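Local coordinates for protein beta subunit of a putative Aromatic-ring-hydroxylating dioxygenase (Novosphingobium aromaticivorans DSM 12444, PDB 3EBY) that probably serves as the beta subunit of an aromatic-ring-hydroxylating dioxygenase, assembling as a trimer without the iron centres of the alpha subunit, at residues A[39-44]-A[140-145]; A[103-108]-A[134-139]; A[28-33]-A[76-81]; A[88-93]-A[111-116]. All blocks are in the same frame, centred on the assembly; numbering follows the deposited sequence.

Contact 1 of 4, residues A[39-44]-A[140-145]; sequences FVDDCL and TVRLKS
Lys144, Phe39 and Leu143 bury the most surface where residues 39-44 pair in parallel with 142-145. Lys144 starts out away from the other strand, CG anti to its own N (chi1 177°), and a bend at chi2 (59°) swings the chain back across Val40, CD 3.8 Å from Val40 CG2. Its NZ then donates to Asp42 O at 2.8 Å, in the plane of that carbonyl, while Asp42 OD2 adds a long salt bridge at 3.6 Å from NZ. The ammonium thus holds the corner at Asp41 and Asp42, where the chain leaves one short strand and enters the next.

Phe39 and Leu143 lie side by side on one face of the sheet. Leu143 CD1 sits over the ring in a CH-pi contact, 4.0 Å from its centroid. Beside them Val40 N gives a nearly straight hydrogen bond to Leu143 O (2.9 Å), and beyond the corner Leu44 N bonds Lys144 O (3.0 Å). The Arg142 guanidinium lays one face over Val40 CA; a water accepts from its NH1 and donates weakly to Phe39 O.

Lys144 and Ser145 together face Arg133, a classic beta bulge against strand 122-135. Lys67 of helix 67-79 forms a salt bridge with Asp41, Leu70 of the same helix covers Phe39 and Cys43, and Phe19 of helix 8-28 packs on Leu143.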
# COMPACT_ATOMS: atom_id res chain seq x y z
N PHE A 39 -0.14 8.18 20.93
CA PHE A 39 -1.05 7.43 21.82
C PHE A 39 -1.56 8.33 22.96
O PHE A 39 -0.93 9.34 23.32
CB PHE A 39 -0.31 6.25 22.45
CG PHE A 39 0.17 5.21 21.47
CD1 PHE A 39 1.35 5.39 20.77
CD2 PHE A 39 -0.50 3.97 21.37
CE1 PHE A 39 1.77 4.41 19.83
CE2 PHE A 39 -0.03 2.97 20.51
CZ PHE A 39 1.12 3.20 19.75
N VAL A 40 -2.71 7.97 23.53
CA VAL A 40 -3.16 8.61 24.78
C VAL A 40 -2.26 8.08 25.90
O VAL A 40 -1.55 7.07 25.71
CB VAL A 40 -4.63 8.29 25.11
CG1 VAL A 40 -5.54 8.67 23.93
CG2 VAL A 40 -4.83 6.78 25.54
N ASP A 41 -2.31 8.70 27.07
CA ASP A 41 -1.43 8.30 28.21
C ASP A 41 -1.79 6.88 28.70
O ASP A 41 -0.90 6.04 28.93
CB ASP A 41 -1.53 9.27 29.37
CG ASP A 41 -0.86 10.63 29.10
OD1 ASP A 41 -0.32 10.83 27.99
OD2 ASP A 41 -0.96 11.52 29.98
N ASP A 42 -3.09 6.63 28.87
CA ASP A 42 -3.60 5.34 29.40
C ASP A 42 -3.97 4.42 28.22
O ASP A 42 -5.14 4.16 27.94
CB ASP A 42 -4.80 5.60 30.30
CG ASP A 42 -5.37 4.33 30.92
OD1 ASP A 42 -4.67 3.29 30.94
OD2 ASP A 42 -6.54 4.38 31.34
N CYS A 43 -2.94 3.98 27.52
CA CYS A 43 -3.09 3.28 26.25
C CYS A 43 -2.72 1.80 26.37
O CYS A 43 -2.19 1.36 27.42
CB CYS A 43 -2.17 3.93 25.22
SG CYS A 43 -0.38 3.84 25.65
N LEU A 44 -2.92 1.08 25.27
CA LEU A 44 -2.47 -0.30 25.14
C LEU A 44 -1.87 -0.50 23.73
O LEU A 44 -2.48 -0.13 22.74
CB LEU A 44 -3.61 -1.28 25.39
CG LEU A 44 -3.24 -2.77 25.24
CD1 LEU A 44 -2.29 -3.20 26.37
CD2 LEU A 44 -4.47 -3.65 25.22
N THR A 140 -8.30 16.19 18.11
CA THR A 140 -7.06 15.46 17.86
C THR A 140 -7.30 13.97 17.52
O THR A 140 -8.45 13.50 17.55
CB THR A 140 -6.10 15.61 19.05
OG1 THR A 140 -6.69 15.06 20.24
CG2 THR A 140 -5.75 17.10 19.28
N VAL A 141 -6.26 13.29 17.06
CA VAL A 141 -6.35 11.86 16.71
C VAL A 141 -5.23 11.10 17.41
O VAL A 141 -4.08 11.24 17.06
CB VAL A 141 -6.21 11.64 15.16
CG1 VAL A 141 -6.20 10.20 14.83
CG2 VAL A 141 -7.34 12.38 14.42
N ARG A 142 -5.60 10.25 18.38
CA ARG A 142 -4.62 9.49 19.14
C ARG A 142 -5.14 8.06 19.35
O ARG A 142 -6.37 7.85 19.46
CB ARG A 142 -4.34 10.16 20.50
CG ARG A 142 -3.62 11.53 20.41
CD ARG A 142 -2.99 11.92 21.74
NE ARG A 142 -4.02 12.14 22.74
CZ ARG A 142 -3.82 12.29 24.04
NH1 ARG A 142 -2.60 12.30 24.55
NH2 ARG A 142 -4.88 12.44 24.84
N LEU A 143 -4.22 7.10 19.43
CA LEU A 143 -4.55 5.71 19.71
C LEU A 143 -4.84 5.49 21.19
O LEU A 143 -4.03 5.85 22.05
CB LEU A 143 -3.41 4.78 19.28
CG LEU A 143 -3.23 4.52 17.79
CD1 LEU A 143 -1.85 3.84 17.49
CD2 LEU A 143 -4.42 3.70 17.24
N LYS A 144 -6.03 4.99 21.47
CA LYS A 144 -6.36 4.40 22.79
C LYS A 144 -5.75 2.98 22.88
O LYS A 144 -5.14 2.58 23.91
CB LYS A 144 -7.87 4.35 22.98
CG LYS A 144 -8.32 3.69 24.29
CD LYS A 144 -7.78 4.40 25.51
CE LYS A 144 -8.41 3.88 26.80
NZ LYS A 144 -7.90 4.65 27.97
N SER A 145 -5.93 2.20 21.82
CA SER A 145 -5.31 0.88 21.76
C SER A 145 -4.98 0.47 20.33
O SER A 145 -5.75 0.73 19.40
CB SER A 145 -6.19 -0.19 22.41
OG SER A 145 -7.37 -0.42 21.66
O HOH W 1 -0.07 12.53 23.15
O HOH W 2 -8.79 2.30 29.88

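Contact 2 of 4, residues A[103-108]-A[134-139]; sequences DQVSAE and FDLSGG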
# COMPACT_ATOMS: atom_id res chain seq x y z
N ASP A 103 -17.10 10.04 19.56
CA ASP A 103 -15.78 10.34 18.99
C ASP A 103 -14.74 9.26 19.33
O ASP A 103 -13.53 9.52 19.29
CB ASP A 103 -15.30 11.73 19.42
CG ASP A 103 -15.33 11.91 20.91
OD1 ASP A 103 -15.14 10.91 21.63
OD2 ASP A 103 -15.55 13.05 21.37
N GLN A 104 -15.22 8.06 19.65
CA GLN A 104 -14.36 6.90 19.75
C GLN A 104 -14.63 6.00 18.53
O GLN A 104 -15.78 5.67 18.23
CB GLN A 104 -14.62 6.16 21.04
CG GLN A 104 -14.60 7.09 22.28
CD GLN A 104 -13.26 7.81 22.44
OE1 GLN A 104 -12.22 7.16 22.60
NE2 GLN A 104 -13.28 9.15 22.38
N VAL A 105 -13.58 5.71 17.77
CA VAL A 105 -13.74 5.00 16.52
C VAL A 105 -12.82 3.77 16.48
O VAL A 105 -11.64 3.87 16.79
CB VAL A 105 -13.40 5.92 15.33
CG1 VAL A 105 -13.46 5.16 14.02
CG2 VAL A 105 -14.36 7.12 15.30
N SER A 106 -13.40 2.61 16.18
CA SER A 106 -12.61 1.40 15.96
C SER A 106 -12.32 1.26 14.48
O SER A 106 -13.13 1.66 13.63
CB SER A 106 -13.33 0.16 16.48
OG SER A 106 -14.60 0.00 15.86
N ALA A 107 -11.12 0.79 14.17
CA ALA A 107 -10.69 0.59 12.76
C ALA A 107 -9.65 -0.49 12.64
O ALA A 107 -9.01 -0.84 13.62
CB ALA A 107 -10.17 1.90 12.13
N GLU A 108 -9.48 -0.99 11.42
CA GLU A 108 -8.46 -1.99 11.10
C GLU A 108 -7.81 -1.63 9.78
O GLU A 108 -8.46 -1.08 8.91
CB GLU A 108 -9.08 -3.38 11.02
CG GLU A 108 -9.90 -3.77 12.27
CD GLU A 108 -10.41 -5.20 12.28
OE1 GLU A 108 -10.07 -6.01 11.37
OE2 GLU A 108 -11.19 -5.50 13.20
N PHE A 134 -9.38 4.32 18.29
CA PHE A 134 -8.97 5.71 18.21
C PHE A 134 -9.85 6.62 19.07
O PHE A 134 -11.08 6.50 19.10
CB PHE A 134 -9.05 6.21 16.76
CG PHE A 134 -7.96 5.72 15.89
CD1 PHE A 134 -6.75 6.42 15.81
CD2 PHE A 134 -8.13 4.61 15.09
CE1 PHE A 134 -5.73 5.98 15.01
CE2 PHE A 134 -7.10 4.19 14.25
CZ PHE A 134 -5.90 4.88 14.23
N ASP A 135 -9.20 7.60 19.69
CA ASP A 135 -9.88 8.67 20.42
C ASP A 135 -9.80 9.93 19.53
O ASP A 135 -8.70 10.47 19.30
CB ASP A 135 -9.14 8.89 21.74
CG ASP A 135 -9.72 10.04 22.56
OD1 ASP A 135 -10.68 10.72 22.10
OD2 ASP A 135 -9.26 10.20 23.72
N LEU A 136 -10.94 10.34 18.97
CA LEU A 136 -11.02 11.50 18.07
C LEU A 136 -11.62 12.71 18.78
O LEU A 136 -12.08 13.64 18.12
CB LEU A 136 -11.89 11.18 16.83
CG LEU A 136 -11.19 10.64 15.60
CD1 LEU A 136 -10.14 9.64 15.96
CD2 LEU A 136 -12.22 10.04 14.59
N SER A 137 -11.60 12.70 20.12
CA SER A 137 -12.12 13.81 20.91
C SER A 137 -11.14 14.97 20.90
O SER A 137 -9.97 14.80 20.58
CB SER A 137 -12.36 13.37 22.35
OG SER A 137 -11.12 13.28 23.05
N GLY A 138 -11.63 16.16 21.25
CA GLY A 138 -10.78 17.32 21.50
C GLY A 138 -9.90 17.75 20.34
O GLY A 138 -8.73 18.09 20.53
N GLY A 139 -10.46 17.68 19.14
CA GLY A 139 -9.77 18.13 17.93
C GLY A 139 -8.45 17.43 17.66
O GLY A 139 -7.57 18.00 17.01
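Gln104 and Asp135 stand side by side on one face of the antiparallel pair, their flat ends turned 64° apart. A bend at chi2 (-59°) folds the Gln104 amide back over the neighbouring strand, where NE2 donates to Asp135 OD1 at 3.1 Å. Asp135 OD1 lies close to the amide plane, but the donor comes from above the plane of the carboxylate. That leaves the regions nearer the carboxylate plane to Ser137: its backbone N reaches OD1 on the anti side at 2.9 Å, closing an Asx turn, and its OG reaches the same oxygen on the syn side. Three donors grip one oxygen. In one of two Asp103 conformers Gln104 NE2 also donates to Asp103 OD1 at 2.7 Å, where the bridging amide probably eases the repulsion between the two carboxylates.

On the face of Val105 and Phe134, Leu136, just past the strand, reaches in and crosses Val105 at a slant, CG2 of Val105 lying 3.7 Å from CD2 of Leu136. The Phe134 ring turns its edge to its partner strand, with Val105 O near the ring plane and Ala107 CB farther along the same rim. Helix 8-28 covers this side, Ile16 touching both Val105 and Phe134.

Between the faces, Val105 and Phe134 form a hydrogen-bonded pair, the Phe134 N to Val105 O bond measuring 2.7 Å. Leu136 N continues the ladder to Asp103 O, also at 2.7 Å. This is the open end of the hairpin of strands 104-116 and 122-135, neighbours in the curved, helix-backed sheet of the NTF2-like fold, finished here by an Asx turn.

Contact 3 of 4, residues A[28-33]-A[76-81]; sequences DDDRLE and ALRKAN
A salt-bridge network centred on Arg78 fastens the last turn of helix 67-79 to the loop that follows helix 8-28. Arg78 and Glu33 come from opposite directions and meet side-on: Arg78 NE donates to Glu33 OE2 and Arg78 NH2 to Glu33 OE1, both at 2.9 Å. The second bond is almost straight, both oxygens are taken on the syn side, and the carboxylate is turned just 25° from the guanidinium plane. The bend in Glu33 at chi2 brings its carboxylate round to this edge.

Asp30 takes the end of the same group. The backbone O of Asp30, in the guanidinium plane, accepts from Arg78 NH2 at 2.9 Å, while Arg78 NH1 lies 3.2 Å from Asp30 OD2. This carboxylate stands at 90° to the guanidinium, and NH1 approaches it from above its plane. Asp30 closes helix 8-28: its positive phi (62°) belongs to a Schellman motif, and from this turn it presents both its backbone O and its carboxylate to Arg78. NH2 is thus shared between Asp30 O and Glu33 OE1, and the guanidinium is held against rotation from two sides.

Leu32 supplies the apolar part. Its CB and CG lie over one face of the guanidinium, CG 3.8 Å above the plane and toward the rim. Its CD1 reaches Leu77 CD1 at 3.7 Å, the two leucines crossing at about a right angle. Leu159 and Pro162 near the C terminus also pack on Leu77, and at the helix end Asp29 forms a salt bridge with Lys129 of the third subunit.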
# COMPACT_ATOMS: atom_id res chain seq x y z
N ASP A 28 9.72 4.71 10.22
CA ASP A 28 10.67 4.46 9.13
C ASP A 28 11.81 5.49 9.10
O ASP A 28 12.94 5.14 8.77
CB ASP A 28 9.96 4.47 7.81
CG ASP A 28 8.94 3.34 7.67
OD1 ASP A 28 8.97 2.38 8.48
OD2 ASP A 28 8.11 3.44 6.74
N ASP A 29 11.49 6.73 9.47
CA ASP A 29 12.46 7.83 9.51
C ASP A 29 13.33 7.76 10.79
O ASP A 29 14.19 8.63 11.01
CB ASP A 29 11.73 9.19 9.51
CG ASP A 29 11.19 9.60 8.16
OD1 ASP A 29 11.57 8.99 7.14
OD2 ASP A 29 10.45 10.63 8.12
N ASP A 30 13.03 6.80 11.67
CA ASP A 30 13.69 6.67 12.97
C ASP A 30 13.46 7.91 13.86
O ASP A 30 14.32 8.28 14.65
CB ASP A 30 15.19 6.43 12.78
CG ASP A 30 15.89 6.01 14.06
OD1 ASP A 30 15.37 5.11 14.74
OD2 ASP A 30 16.99 6.51 14.31
N ARG A 31 12.28 8.52 13.75
CA ARG A 31 11.87 9.58 14.67
C ARG A 31 11.12 8.95 15.85
O ARG A 31 9.96 9.27 16.12
CB ARG A 31 11.05 10.65 13.95
CG ARG A 31 11.90 11.48 13.00
CD ARG A 31 11.15 12.59 12.35
NE ARG A 31 10.34 12.11 11.23
CZ ARG A 31 9.02 11.93 11.29
NH1 ARG A 31 8.35 12.27 12.37
NH2 ARG A 31 8.39 11.38 10.28
N LEU A 32 11.82 8.07 16.57
CA LEU A 32 11.16 7.21 17.55
C LEU A 32 10.56 8.01 18.71
O LEU A 32 9.50 7.64 19.25
CB LEU A 32 12.14 6.16 18.10
CG LEU A 32 12.78 5.16 17.11
CD1 LEU A 32 13.58 4.14 17.89
CD2 LEU A 32 11.74 4.47 16.20
N GLU A 33 11.13 9.17 18.99
CA GLU A 33 10.61 10.03 20.06
C GLU A 33 9.16 10.51 19.80
O GLU A 33 8.44 10.83 20.74
CB GLU A 33 11.53 11.23 20.28
CG GLU A 33 12.82 10.90 20.99
CD GLU A 33 13.89 10.29 20.09
OE1 GLU A 33 13.71 10.27 18.83
OE2 GLU A 33 14.92 9.83 20.65
N ALA A 76 15.37 2.94 25.76
CA ALA A 76 16.24 1.77 25.68
C ALA A 76 16.85 1.61 24.27
O ALA A 76 18.02 1.25 24.13
CB ALA A 76 15.47 0.52 26.08
N LEU A 77 16.05 1.84 23.23
CA LEU A 77 16.53 1.73 21.85
C LEU A 77 17.62 2.77 21.55
O LEU A 77 18.61 2.48 20.88
CB LEU A 77 15.36 1.89 20.86
CG LEU A 77 14.35 0.72 20.84
CD1 LEU A 77 13.25 0.94 19.81
CD2 LEU A 77 15.03 -0.57 20.58
N ARG A 78 17.46 3.97 22.10
CA ARG A 78 18.50 5.00 21.99
C ARG A 78 19.75 4.65 22.80
O ARG A 78 20.87 4.83 22.34
CB ARG A 78 17.96 6.35 22.47
CG ARG A 78 16.80 6.90 21.67
CD ARG A 78 17.02 6.71 20.22
NE ARG A 78 16.14 7.53 19.40
CZ ARG A 78 16.04 7.40 18.09
NH1 ARG A 78 16.69 6.43 17.48
NH2 ARG A 78 15.25 8.21 17.39
N LYS A 79 19.55 4.21 24.03
CA LYS A 79 20.67 3.90 24.91
C LYS A 79 21.51 2.74 24.36
O LYS A 79 22.73 2.84 24.31
CB LYS A 79 20.14 3.55 26.31
CG LYS A 79 21.17 3.65 27.40
CD LYS A 79 20.51 3.62 28.78
N ALA A 80 20.86 1.66 23.93
CA ALA A 80 21.58 0.48 23.46
C ALA A 80 21.47 0.40 21.96
O ALA A 80 20.96 -0.58 21.44
CB ALA A 80 21.03 -0.79 24.13
N ASN A 81 21.98 1.43 21.27
CA ASN A 81 21.80 1.58 19.81
C ASN A 81 22.36 0.39 19.02
O ASN A 81 23.50 -0.01 19.21
CB ASN A 81 22.45 2.88 19.33

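Contact 4 of 4, residues A[88-93]-A[111-116]; sequences NRHLIG and YVVFQT
Strands 88-92 and 111-116 run antiparallel, their axes 4.6 Å apart at closest and 161° between directions, with Arg89-Phe114 and Leu91-Val112 as the hydrogen-bonded pairs; Phe114 N to Arg89 O measures 2.8 Å.

On one face His90 and Val113 point the same way. Val113 CG2, placed anti to the carbonyl carbon, sits over the imidazole 3.7 Å from its centroid, a CH-pi contact displaced toward the rim. Both ring nitrogens have partners beyond the pair, ND1 bonding Asp28 OD1 and NE2 bonding Ile163 O, which fixes the rotation of the ring under the methyl. Further along this face Gln115 runs extended beside Asn88, and its NE2 donates to Asn88 OD1 at 3.0 Å. The donor lies on a lone pair of that oxygen, in the carbonyl plane, although the two amides are turned 47° apart. At the other end, Ile92 CG1 touches Tyr111 CB at 4.2 Å, while the Tyr111 ring turns from the pair to stack on Tyr130 and its OH bonds Asn126.

On the reverse face Leu91 CD1 approaches Phe114 CE1 at 3.9 Å, crossing the ring at a slant. Here the sheet meets its copies: Val112 of the third subunit packs on Leu91 and Phe114, and Leu91 and Phe114 of the second subunit meet their own counterparts. Arg89 NH1 bonds Ser110 OG of the third subunit. The pair belongs to the hairpin of strands 87-101 and 104-116 at one border of the NTF2-like sheet, whose outer face builds the trimer interface.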
# COMPACT_ATOMS: atom_id res chain seq x y z
N ASN A 88 13.87 0.32 7.91
CA ASN A 88 12.50 -0.16 7.83
C ASN A 88 11.67 0.68 6.92
O ASN A 88 11.86 1.89 6.80
CB ASN A 88 11.86 -0.19 9.22
CG ASN A 88 12.54 -1.18 10.14
OD1 ASN A 88 12.68 -2.37 9.81
ND2 ASN A 88 13.11 -0.66 11.22
N ARG A 89 10.65 0.03 6.34
CA ARG A 89 9.73 0.67 5.44
C ARG A 89 8.35 0.07 5.69
O ARG A 89 8.16 -1.13 5.51
CB ARG A 89 10.16 0.37 4.00
CG ARG A 89 9.34 1.00 2.96
CD ARG A 89 9.39 2.47 3.10
NE ARG A 89 10.76 2.95 3.26
CZ ARG A 89 11.05 4.15 3.74
NH1 ARG A 89 10.08 4.96 4.13
NH2 ARG A 89 12.29 4.56 3.82
N HIS A 90 7.39 0.91 6.07
CA HIS A 90 5.97 0.48 6.23
C HIS A 90 5.17 0.85 4.98
O HIS A 90 5.26 1.98 4.47
CB HIS A 90 5.30 1.22 7.40
CG HIS A 90 5.68 0.74 8.77
ND1 HIS A 90 6.92 0.99 9.32
CD2 HIS A 90 4.91 0.26 9.78
CE1 HIS A 90 6.94 0.54 10.57
NE2 HIS A 90 5.74 0.07 10.87
N LEU A 91 4.35 -0.09 4.52
CA LEU A 91 3.23 0.23 3.69
C LEU A 91 1.96 -0.15 4.45
O LEU A 91 1.80 -1.30 4.88
CB LEU A 91 3.28 -0.44 2.31
CG LEU A 91 4.39 0.01 1.32
CD1 LEU A 91 4.29 -0.87 0.08
CD2 LEU A 91 4.26 1.46 0.89
N ILE A 92 1.07 0.81 4.62
CA ILE A 92 -0.17 0.60 5.36
C ILE A 92 -1.37 0.80 4.44
O ILE A 92 -1.50 1.82 3.74
CB ILE A 92 -0.24 1.55 6.61
CG1 ILE A 92 1.06 1.40 7.43
CG2 ILE A 92 -1.48 1.26 7.45
CD1 ILE A 92 1.24 2.45 8.57
N GLY A 93 -2.26 -0.18 4.45
CA GLY A 93 -3.48 -0.08 3.67
C GLY A 93 -4.45 0.96 4.19
O GLY A 93 -4.35 1.43 5.34
N TYR A 111 -1.04 -4.04 6.97
CA TYR A 111 0.30 -3.45 6.85
C TYR A 111 1.36 -4.51 6.52
O TYR A 111 1.21 -5.70 6.83
CB TYR A 111 0.71 -2.72 8.15
CG TYR A 111 1.04 -3.68 9.30
CD1 TYR A 111 2.27 -4.33 9.37
CD2 TYR A 111 0.09 -3.99 10.27
CE1 TYR A 111 2.54 -5.25 10.38
CE2 TYR A 111 0.35 -4.97 11.27
CZ TYR A 111 1.57 -5.59 11.30
OH TYR A 111 1.83 -6.58 12.24
N VAL A 112 2.44 -4.04 5.91
CA VAL A 112 3.64 -4.84 5.77
C VAL A 112 4.80 -3.96 6.09
O VAL A 112 4.88 -2.82 5.60
CB VAL A 112 3.80 -5.47 4.38
CG1 VAL A 112 5.13 -6.23 4.31
CG2 VAL A 112 2.62 -6.43 4.08
N VAL A 113 5.70 -4.47 6.93
CA VAL A 113 6.95 -3.81 7.23
C VAL A 113 8.05 -4.56 6.48
O VAL A 113 8.17 -5.79 6.60
CB VAL A 113 7.32 -3.83 8.76
CG1 VAL A 113 8.66 -3.11 8.97
CG2 VAL A 113 6.21 -3.21 9.59
N PHE A 114 8.73 -3.83 5.64
CA PHE A 114 9.88 -4.32 4.87
C PHE A 114 11.17 -3.86 5.56
O PHE A 114 11.23 -2.75 6.11
CB PHE A 114 9.84 -3.77 3.44
CG PHE A 114 8.55 -4.05 2.72
CD1 PHE A 114 7.45 -3.21 2.87
CD2 PHE A 114 8.41 -5.18 1.94
CE1 PHE A 114 6.25 -3.49 2.24
CE2 PHE A 114 7.19 -5.47 1.31
CZ PHE A 114 6.12 -4.64 1.47
N GLN A 115 12.20 -4.69 5.53
CA GLN A 115 13.42 -4.38 6.22
C GLN A 115 14.62 -4.65 5.35
O GLN A 115 14.67 -5.66 4.62
CB GLN A 115 13.50 -5.21 7.49
CG GLN A 115 14.57 -4.77 8.44
CD GLN A 115 14.51 -5.51 9.76
OE1 GLN A 115 14.97 -6.64 9.85
NE2 GLN A 115 13.88 -4.90 10.76
N THR A 116 15.60 -3.74 5.41
CA THR A 116 16.85 -3.89 4.68
C THR A 116 17.99 -3.93 5.67
O THR A 116 18.14 -3.03 6.50
CB THR A 116 17.09 -2.73 3.69
OG1 THR A 116 15.96 -2.58 2.84
CG2 THR A 116 18.32 -2.98 2.86

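From the N terminus, helix 8-28 runs into the loop of contact 3, which closes when helix 67-79 arrives at residues 76-81. Before that closure the chain has laid down residues 39-44, so contacts 1 and 3 cross. Contact 4 opens after contact 3 has closed; it adjoins contact 3 at the end of helix 8-28. Contacts 2 and 4 cross, sharing strand 104-116 with centres about 24 Å apart, and both nest within the long loop closed by contact 1. Contacts 1 and 2 meet at strands 142-150 and 122-135, neighbours in the sheet. Contacts 1, 2 and 4 thus tie the sheet, and contact 3 ties the loop after helix 8-28 to the end of helix 67-79.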